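Local coordinates for protein cephalosporin acylase (Bacillus halodurans, PDB 2NLZ) that probably cleaves or transfers gamma-glutamyl or related acyl groups, as an N-terminal nucleophile hydrolase of the gamma-glutamyltranspeptidase family, at residues V264-P269 with L274-A279; Q450-T455 with I514-P519. The protein carries 1 engineered substitution. One frame throughout, in Å; residues are numbered along the deposited sequence.

Contact 1. Residues V264-P269 with L274-A279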
loop_
_atom_site.group_PDB
_atom_site.type_symbol
_atom_site.label_atom_id
_atom_site.label_comp_id
_atom_site.label_asym_id
_atom_site.label_seq_id
_atom_site.Cartn_x
_atom_site.Cartn_y
_atom_site.Cartn_z
ATOM N N VAL D 264 -30.559 -11.023 12.143
ATOM C CA VAL D 264 -30.469 -10.156 10.974
ATOM C C VAL D 264 -31.858 -9.987 10.350
ATOM O O VAL D 264 -32.471 -10.961 9.911
ATOM C CB VAL D 264 -29.495 -10.733 9.932
ATOM C CG1 VAL D 264 -29.285 -9.753 8.804
ATOM C CG2 VAL D 264 -28.178 -11.058 10.578
ATOM N N TRP D 265 -32.346 -8.750 10.313
ATOM C CA TRP D 265 -33.700 -8.485 9.841
ATOM C C TRP D 265 -33.746 -7.885 8.438
ATOM O O TRP D 265 -32.918 -7.041 8.080
ATOM C CB TRP D 265 -34.426 -7.564 10.809
ATOM C CG TRP D 265 -34.572 -8.142 12.158
ATOM C CD1 TRP D 265 -33.701 -8.023 13.195
ATOM C CD2 TRP D 265 -35.669 -8.933 12.641
ATOM N NE1 TRP D 265 -34.183 -8.690 14.299
ATOM C CE2 TRP D 265 -35.388 -9.260 13.986
ATOM C CE3 TRP D 265 -36.862 -9.394 12.067
ATOM C CZ2 TRP D 265 -36.255 -10.033 14.773
ATOM C CZ3 TRP D 265 -37.720 -10.167 12.847
ATOM C CH2 TRP D 265 -37.408 -10.477 14.188
ATOM N N GLU D 266 -34.717 -8.343 7.652
ATOM C CA GLU D 266 -35.007 -7.763 6.361
ATOM C C GLU D 266 -36.531 -7.623 6.215
ATOM O O GLU D 266 -37.297 -8.283 6.930
ATOM C CB GLU D 266 -34.474 -8.668 5.241
ATOM C CG GLU D 266 -32.971 -8.931 5.242
ATOM C CD GLU D 266 -32.134 -7.786 4.680
ATOM O OE1 GLU D 266 -32.686 -6.907 3.973
ATOM O OE2 GLU D 266 -30.910 -7.781 4.943
ATOM N N ILE D 267 -36.964 -6.760 5.300
ATOM C CA ILE D 267 -38.341 -6.750 4.821
ATOM C C ILE D 267 -38.602 -8.068 4.080
ATOM O O ILE D 267 -37.749 -8.515 3.305
ATOM C CB ILE D 267 -38.567 -5.567 3.848
ATOM C CG1 ILE D 267 -38.377 -4.220 4.566
ATOM C CG2 ILE D 267 -39.931 -5.667 3.140
ATOM C CD1 ILE D 267 -39.250 -4.004 5.802
ATOM N N PRO D 268 -39.766 -8.706 4.329
ATOM C CA PRO D 268 -40.202 -9.915 3.618
ATOM C C PRO D 268 -40.467 -9.678 2.130
ATOM O O PRO D 268 -40.609 -8.532 1.720
ATOM C CB PRO D 268 -41.513 -10.276 4.327
ATOM C CG PRO D 268 -41.989 -9.011 4.873
ATOM C CD PRO D 268 -40.755 -8.308 5.341
ATOM N N PRO D 269 -40.510 -10.761 1.329
ATOM C CA PRO D 269 -40.800 -10.780 -0.100
ATOM C C PRO D 269 -41.782 -9.756 -0.653
ATOM O O PRO D 269 -42.622 -9.207 0.069
ATOM C CB PRO D 269 -41.303 -12.193 -0.309
ATOM C CG PRO D 269 -40.395 -12.972 0.545
ATOM C CD PRO D 269 -40.200 -12.127 1.793
ATOM N N LEU D 274 -34.540 -11.342 1.542
ATOM C CA LEU D 274 -34.511 -12.793 1.646
ATOM C C LEU D 274 -33.146 -13.390 1.271
ATOM O O LEU D 274 -32.652 -14.289 1.951
ATOM C CB LEU D 274 -35.590 -13.349 0.713
ATOM C CG LEU D 274 -36.141 -14.754 0.892
ATOM C CD1 LEU D 274 -35.159 -15.811 0.416
ATOM C CD2 LEU D 274 -36.481 -14.936 2.336
ATOM N N VAL D 275 -32.560 -12.881 0.185
ATOM C CA VAL D 275 -31.303 -13.392 -0.365
ATOM C C VAL D 275 -30.179 -13.293 0.646
ATOM O O VAL D 275 -29.474 -14.267 0.890
ATOM C CB VAL D 275 -30.910 -12.665 -1.669
ATOM C CG1 VAL D 275 -29.551 -13.131 -2.156
ATOM C CG2 VAL D 275 -31.962 -12.907 -2.741
ATOM N N ALA D 276 -30.028 -12.119 1.247
ATOM C CA ALA D 276 -29.044 -11.918 2.308
ATOM C C ALA D 276 -29.220 -12.950 3.404
ATOM O O ALA D 276 -28.272 -13.629 3.780
ATOM C CB ALA D 276 -29.166 -10.516 2.888
ATOM N N LEU D 277 -30.458 -13.066 3.883
ATOM C CA LEU D 277 -30.851 -14.009 4.932
ATOM C C LEU D 277 -30.512 -15.480 4.631
ATOM O O LEU D 277 -29.887 -16.167 5.447
ATOM C CB LEU D 277 -32.345 -13.848 5.214
ATOM C CG LEU D 277 -32.757 -13.031 6.440
ATOM C CD1 LEU D 277 -31.765 -11.967 6.783
ATOM C CD2 LEU D 277 -34.113 -12.411 6.235
ATOM N N GLU D 278 -30.916 -15.950 3.457
ATOM C CA GLU D 278 -30.613 -17.305 3.022
ATOM C C GLU D 278 -29.099 -17.531 2.886
ATOM O O GLU D 278 -28.570 -18.548 3.354
ATOM C CB GLU D 278 -31.326 -17.613 1.703
ATOM C CG GLU D 278 -31.134 -19.041 1.219
ATOM C CD GLU D 278 -31.714 -19.271 -0.159
ATOM O OE1 GLU D 278 -32.642 -18.540 -0.566
ATOM O OE2 GLU D 278 -31.231 -20.186 -0.845
ATOM N N ALA D 279 -28.410 -16.580 2.259
ATOM C CA ALA D 279 -26.956 -16.643 2.149
ATOM C C ALA D 279 -26.307 -16.753 3.526
ATOM O O ALA D 279 -25.511 -17.663 3.757
ATOM C CB ALA D 279 -26.409 -15.450 1.377
HETATM O O HOH W 1 -37.358 -10.454 1.723
#

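Contact 2. Residues Q450-T455 with I514-P519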
loop_
_atom_site.group_PDB
_atom_site.type_symbol
_atom_site.label_atom_id
_atom_site.label_comp_id
_atom_site.label_asym_id
_atom_site.label_seq_id
_atom_site.Cartn_x
_atom_site.Cartn_y
_atom_site.Cartn_z
ATOM N N GLN D 450 -21.865 -8.855 3.491
ATOM C CA GLN D 450 -20.518 -8.416 3.842
ATOM C C GLN D 450 -20.490 -7.607 5.135
ATOM O O GLN D 450 -19.720 -7.958 6.027
ATOM C CB GLN D 450 -19.806 -7.727 2.675
ATOM C CG GLN D 450 -19.402 -8.720 1.583
ATOM C CD GLN D 450 -19.057 -8.056 0.254
ATOM O OE1 GLN D 450 -17.973 -7.500 0.091
ATOM N NE2 GLN D 450 -19.965 -8.138 -0.709
ATOM N N VAL D 451 -21.353 -6.590 5.277
ATOM C CA VAL D 451 -21.352 -5.801 6.523
ATOM C C VAL D 451 -21.741 -6.650 7.731
ATOM O O VAL D 451 -21.209 -6.442 8.824
ATOM C CB VAL D 451 -22.208 -4.484 6.495
ATOM C CG1 VAL D 451 -21.843 -3.603 5.318
ATOM C CG2 VAL D 451 -23.684 -4.779 6.500
ATOM N N MET D 452 -22.640 -7.618 7.530
ATOM C CA MET D 452 -23.059 -8.489 8.634
ATOM C C MET D 452 -21.920 -9.375 9.120
ATOM O O MET D 452 -21.702 -9.522 10.329
ATOM C CB MET D 452 -24.310 -9.318 8.288
ATOM C CG MET D 452 -25.647 -8.553 8.404
ATOM S SD MET D 452 -25.902 -7.758 10.009
ATOM C CE MET D 452 -25.221 -6.112 9.783
ATOM N N MET D 453 -21.173 -9.937 8.180
ATOM C CA MET D 453 -20.022 -10.757 8.546
ATOM C C MET D 453 -18.861 -9.913 9.072
ATOM O O MET D 453 -18.170 -10.318 10.005
ATOM C CB MET D 453 -19.592 -11.613 7.374
ATOM C CG MET D 453 -20.584 -12.679 7.070
ATOM S SD MET D 453 -19.767 -14.012 6.228
ATOM C CE MET D 453 -20.641 -13.939 4.705
ATOM N N ASN D 454 -18.669 -8.730 8.493
ATOM C CA ASN D 454 -17.686 -7.774 9.003
ATOM C C ASN D 454 -17.988 -7.367 10.438
ATOM O O ASN D 454 -17.083 -7.118 11.226
ATOM C CB ASN D 454 -17.624 -6.530 8.112
ATOM C CG ASN D 454 -17.047 -6.818 6.732
ATOM O OD1 ASN D 454 -16.520 -7.899 6.473
ATOM N ND2 ASN D 454 -17.167 -5.846 5.827
ATOM N N THR D 455 -19.267 -7.305 10.777
ATOM C CA THR D 455 -19.675 -6.885 12.107
ATOM C C THR D 455 -19.699 -8.030 13.111
ATOM O O THR D 455 -19.032 -7.970 14.151
ATOM C CB THR D 455 -21.029 -6.168 12.064
ATOM O OG1 THR D 455 -20.912 -5.045 11.186
ATOM C CG2 THR D 455 -21.411 -5.656 13.433
ATOM N N ILE D 514 -24.240 2.852 8.586
ATOM C CA ILE D 514 -24.445 2.027 9.754
ATOM C C ILE D 514 -24.538 2.940 10.973
ATOM O O ILE D 514 -23.751 3.871 11.121
ATOM C CB ILE D 514 -23.280 1.005 9.940
ATOM C CG1 ILE D 514 -23.348 -0.109 8.883
ATOM C CG2 ILE D 514 -23.300 0.383 11.327
ATOM C CD1 ILE D 514 -22.084 -0.971 8.783
ATOM N N ILE D 515 -25.536 2.680 11.814
ATOM C CA ILE D 515 -25.565 3.194 13.180
ATOM C C ILE D 515 -25.760 2.006 14.131
ATOM O O ILE D 515 -26.760 1.295 14.020
ATOM C CB ILE D 515 -26.697 4.231 13.407
ATOM C CG1 ILE D 515 -26.527 5.442 12.500
ATOM C CG2 ILE D 515 -26.678 4.726 14.826
ATOM C CD1 ILE D 515 -27.666 6.428 12.587
ATOM N N TRP D 516 -24.808 1.779 15.037
ATOM C CA TRP D 516 -24.987 0.777 16.090
ATOM C C TRP D 516 -25.218 1.411 17.459
ATOM O O TRP D 516 -24.520 2.344 17.855
ATOM C CB TRP D 516 -23.817 -0.224 16.205
ATOM C CG TRP D 516 -23.461 -1.083 14.994
ATOM C CD1 TRP D 516 -22.205 -1.453 14.625
ATOM C CD2 TRP D 516 -24.351 -1.678 14.030
ATOM N NE1 TRP D 516 -22.241 -2.220 13.488
ATOM C CE2 TRP D 516 -23.545 -2.380 13.099
ATOM C CE3 TRP D 516 -25.745 -1.686 13.859
ATOM C CZ2 TRP D 516 -24.084 -3.084 12.003
ATOM C CZ3 TRP D 516 -26.290 -2.387 12.762
ATOM C CH2 TRP D 516 -25.457 -3.078 11.854
ATOM N N ARG D 517 -26.205 0.889 18.178
ATOM C CA ARG D 517 -26.457 1.299 19.543
ATOM C C ARG D 517 -26.009 0.219 20.517
ATOM O O ARG D 517 -26.445 -0.931 20.424
ATOM C CB ARG D 517 -27.937 1.569 19.766
ATOM C CG ARG D 517 -28.287 1.577 21.243
ATOM C CD ARG D 517 -29.749 1.297 21.534
ATOM N NE ARG D 517 -30.354 2.555 21.903
ATOM C CZ ARG D 517 -30.667 2.963 23.126
ATOM N NH1 ARG D 517 -31.167 4.181 23.245
ATOM N NH2 ARG D 517 -30.516 2.190 24.200
ATOM N N ASP D 518 -25.139 0.604 21.449
ATOM C CA ASP D 518 -24.749 -0.254 22.564
ATOM C C ASP D 518 -25.948 -0.425 23.502
ATOM O O ASP D 518 -26.464 0.564 24.019
ATOM C CB ASP D 518 -23.576 0.382 23.308
ATOM C CG ASP D 518 -22.912 -0.569 24.280
ATOM O OD1 ASP D 518 -21.725 -0.883 24.063
ATOM O OD2 ASP D 518 -23.565 -0.987 25.264
ATOM N N PRO D 519 -26.394 -1.680 23.722
ATOM C CA PRO D 519 -27.611 -1.914 24.511
ATOM C C PRO D 519 -27.472 -1.555 25.998
ATOM O O PRO D 519 -28.464 -1.177 26.627
ATOM C CB PRO D 519 -27.872 -3.413 24.328
ATOM C CG PRO D 519 -26.547 -3.993 24.003
ATOM C CD PRO D 519 -25.789 -2.940 23.252
HETATM O O HOH W 2 -19.579 -2.869 11.830
#

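Contact 1. Residues V264-P269 with L274-A279
Leu277 lays its forked end across two side chains of strand 262-266, running alongside both but pointing the other way. One methyl, CD1, lies 3.9 Å from CG1 of Val264 and also packs beside that residue's carbonyl oxygen. The same methyl stands 3.6 Å from CG of Glu266, while CD2 rests against CB of Glu266 at 3.9 Å; both methyls lie against the aliphatic stem of the glutamate. Glu266 then bends at its second torsion (chi2 -78°), turning the carboxylate aside from the leucine; OE2 comes to 3.8 Å from CB of Ala276 and is hydrogen-bonded to ND1 of His448 on helix 444-457. Were Leu277 cut back to an alanine, the stem of Glu266 and CG1 of Val264 would probably lose their apolar cover on this side, opening a gap between helix and strand. At the first turn, water 1 lies between O of Ile267 and N of Leu274, accepting from the latter at 3.0 Å and bridging the residue just past the strand to the first residue of the helix. With their directions at 154°, strand 264-266 and helix 274-279 form a near-antiparallel layer of helix on sheet, as in the alpha-beta-beta-alpha sandwich of Ntn hydrolases.

Contact 2. Residues Q450-T455 with I514-P519
The carbonyl oxygen of Val451 accepts two bonds from one residue a turn later: Thr455 N at 2.9 Å, the ordinary helical bond, and Thr455 OG1 at 2.8 Å. They arrive from opposite faces of the carbonyl plane, the hydroxyl tilted 27° out of it. With OG1 beside its own backbone N (chi1 -58°), the threonine folds its hydroxyl back onto the preceding turn and sends CG2 outward to Trp516, where it sits obliquely to the indole, 3.5 Å from NE1.

The hydroxyl also reaches the strand, through water. Water 2 donates to Thr455 OG1 and, lying in the plane of the indole at its edge, accepts from Trp516 NE1 at 3.2 Å. Hydrogen bonds thus run in one direction from the indole through the water and the hydroxyl to the helix carbonyl.

Apolar groups pack on other parts of the ring. Met452 leaves the helix heading away from the strand, but bends at its second and third torsions bring the methyl round, so that CE meets the indole edge near its plane, 3.7 Å from CH2. Ile514, two residues back on the same strand, places CG2 over the centre of one ring face, and its CD1 stretches to CB of Val451 at 4.2 Å. Pro462 and Phe436 add to the packing round Trp516, while Phe5 of the second subunit packs on Thr455.

The axes of helix 450-455 and strand 514-517 approach to 12.2 Å, and the two segments meet only through side chains and water 2. The indole fills much of that gap, with Met452 and Thr455 reaching to meet it. The chemistry implies a mainly apolar interface in which the buried indole N-H is satisfied through water 2, itself fixed to the helix.

Helix 444-457 joins the two contacts. Their centres are about 16 Å apart, yet they meet directly where Val264 CG1 of contact 1 packs 3.9 Å from Met452 CG of contact 2. Met452 therefore belongs to both neighbourhoods, its stem against strand 262-266 and its methyl at the tryptophan of strand 512-517. A turn earlier, the same helix also carries His448, the polar partner of contact 1. Between the two strands lie 424-428 and 431-438, and Leu426 on the first of these touches both Met452 and Trp516. Together the contacts describe helices laid on a shared sheet surface; neither contains a ligand or an identified active-site residue.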